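PDB 1VZV: assemblin from Human herpesvirus 3, which is a serine protease, active as a dimer, that probably cleaves the assembly protein once the procapsid has formed, so that the capsid can mature. Local coordinates for residues 36-42 with 127-132. Residues are numbered along the deposited sequence; the frame is centred on the assembly and turned at random.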
# COMPACT_ATOMS: atom_id res chain seq x y z
N ILE A 36 27.88 -3.24 -5.12
CA ILE A 36 26.48 -3.01 -5.42
C ILE A 36 25.60 -2.82 -4.21
O ILE A 36 25.59 -3.65 -3.31
CB ILE A 36 25.93 -4.17 -6.23
CG1 ILE A 36 26.76 -4.32 -7.50
CG2 ILE A 36 24.50 -3.94 -6.59
CD1 ILE A 36 26.26 -5.40 -8.40
N PRO A 37 24.81 -1.73 -4.20
CA PRO A 37 23.90 -1.38 -3.12
C PRO A 37 22.43 -1.77 -3.31
O PRO A 37 21.94 -1.92 -4.43
CB PRO A 37 24.07 0.12 -3.03
CG PRO A 37 24.14 0.50 -4.47
CD PRO A 37 25.02 -0.58 -5.09
N ILE A 38 21.74 -1.86 -2.19
CA ILE A 38 20.34 -2.22 -2.13
C ILE A 38 19.53 -1.04 -1.60
O ILE A 38 19.71 -0.60 -0.47
CB ILE A 38 20.15 -3.48 -1.23
CG1 ILE A 38 20.38 -4.74 -2.05
CG2 ILE A 38 18.79 -3.52 -0.55
CD1 ILE A 38 20.10 -5.99 -1.30
N ASN A 39 18.68 -0.47 -2.43
CA ASN A 39 17.86 0.62 -1.97
C ASN A 39 16.41 0.24 -2.21
O ASN A 39 16.14 -0.80 -2.81
CB ASN A 39 18.25 1.97 -2.61
CG ASN A 39 17.94 2.04 -4.10
OD1 ASN A 39 17.00 1.42 -4.58
ND2 ASN A 39 18.73 2.85 -4.82
N ILE A 40 15.49 1.07 -1.75
CA ILE A 40 14.06 0.81 -1.88
C ILE A 40 13.46 1.72 -2.95
O ILE A 40 13.74 2.90 -2.95
CB ILE A 40 13.37 1.11 -0.53
CG1 ILE A 40 13.92 0.22 0.58
CG2 ILE A 40 11.85 1.05 -0.66
CD1 ILE A 40 13.44 0.62 1.93
N ASP A 41 12.65 1.19 -3.86
CA ASP A 41 11.99 1.98 -4.90
C ASP A 41 12.96 2.58 -5.92
O ASP A 41 12.58 3.44 -6.73
CB ASP A 41 11.15 3.11 -4.23
CG ASP A 41 10.28 3.95 -5.23
OD1 ASP A 41 9.55 3.33 -6.05
OD2 ASP A 41 10.28 5.23 -5.17
N HIS A 42 14.20 2.08 -5.93
CA HIS A 42 15.27 2.59 -6.82
C HIS A 42 15.74 3.98 -6.36
O HIS A 42 16.47 4.66 -7.08
CB HIS A 42 14.86 2.66 -8.29
CG HIS A 42 14.68 1.32 -8.93
ND1 HIS A 42 15.71 0.55 -9.41
CD2 HIS A 42 13.54 0.64 -9.21
CE1 HIS A 42 15.17 -0.56 -9.95
NE2 HIS A 42 13.86 -0.55 -9.86
N PHE A 127 26.64 -3.55 -12.14
CA PHE A 127 25.19 -3.65 -12.39
C PHE A 127 24.58 -2.28 -12.21
O PHE A 127 24.02 -1.73 -13.15
CB PHE A 127 24.56 -4.68 -11.48
CG PHE A 127 24.63 -6.08 -12.03
CD1 PHE A 127 24.33 -6.33 -13.38
CD2 PHE A 127 24.97 -7.16 -11.22
CE1 PHE A 127 24.37 -7.64 -13.89
CE2 PHE A 127 25.02 -8.45 -11.73
CZ PHE A 127 24.71 -8.69 -13.06
N THR A 128 24.73 -1.74 -10.99
CA THR A 128 24.26 -0.42 -10.53
C THR A 128 23.64 -0.61 -9.14
O THR A 128 24.34 -0.45 -8.13
CB THR A 128 23.32 0.32 -11.52
OG1 THR A 128 24.09 0.82 -12.62
CG2 THR A 128 22.68 1.51 -10.87
N HIS A 129 22.37 -1.03 -9.08
CA HIS A 129 21.75 -1.26 -7.79
C HIS A 129 20.55 -2.20 -7.88
O HIS A 129 19.96 -2.36 -8.96
CB HIS A 129 21.34 0.06 -7.14
CG HIS A 129 20.15 0.69 -7.78
ND1 HIS A 129 18.92 0.79 -7.18
CD2 HIS A 129 19.99 1.18 -9.03
CE1 HIS A 129 18.07 1.31 -8.05
NE2 HIS A 129 18.68 1.56 -9.19
N VAL A 130 20.25 -2.85 -6.75
CA VAL A 130 19.16 -3.82 -6.56
C VAL A 130 18.04 -3.09 -5.80
O VAL A 130 18.29 -2.59 -4.70
CB VAL A 130 19.66 -4.99 -5.65
CG1 VAL A 130 18.49 -5.81 -5.14
CG2 VAL A 130 20.68 -5.86 -6.41
N ALA A 131 16.82 -3.05 -6.34
CA ALA A 131 15.72 -2.38 -5.68
C ALA A 131 14.77 -3.36 -4.99
O ALA A 131 14.60 -4.49 -5.44
CB ALA A 131 14.97 -1.57 -6.67
N LEU A 132 14.21 -2.98 -3.86
CA LEU A 132 13.25 -3.83 -3.18
C LEU A 132 11.89 -3.24 -3.59
O LEU A 132 11.75 -2.02 -3.65
CB LEU A 132 13.45 -3.79 -1.65
CG LEU A 132 14.71 -4.39 -1.00
CD1 LEU A 132 14.60 -4.23 0.49
CD2 LEU A 132 14.91 -5.86 -1.37
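The methyl group of Ala131 sits over the centre of one face of the His42 imidazole, CB 3.4 Å from the ring centroid in a CH-pi contact; alanine offers a single methyl, on which the ring can come down flat. The edge of the same ring meets the His129 imidazole rim to rim, the planes 83° apart. CG of His129 stands between its backbone N and carbonyl carbon (chi1 74°), which carries the imidazole forward along the strand, to the Asn39 amide and His42. The Asn39 amide crosses it obliquely, its plane turned 52° from the ring, with ND2 3.1 Å from His129 ND1. At the other end, the rim of the Phe127 ring receives CD1 of Ile36.

Beneath these groups the backbones pair in parallel. Val130 N donates to Pro37 O, Asn39 N to Val130 O and Leu132 N to Asn39 O, so Asn39 is gripped through both N and O. Proline has no N-H, and its CD lies against Thr128 O, so the ladder opens with the proline carbonyl. On the face away from the histidines, beta-branched Ile38 and Val130, which favour extended backbone, lie side by side as broad apolar surface, Ile38 CG1 3.7 Å from Val130 CB; Ile38 CG2 reaches Leu132 CG. Ser110, on strand 108-112, approaches His42 and completes the Ser-His-His catalytic triad characteristic of herpesvirus assemblins, peptidase family S21.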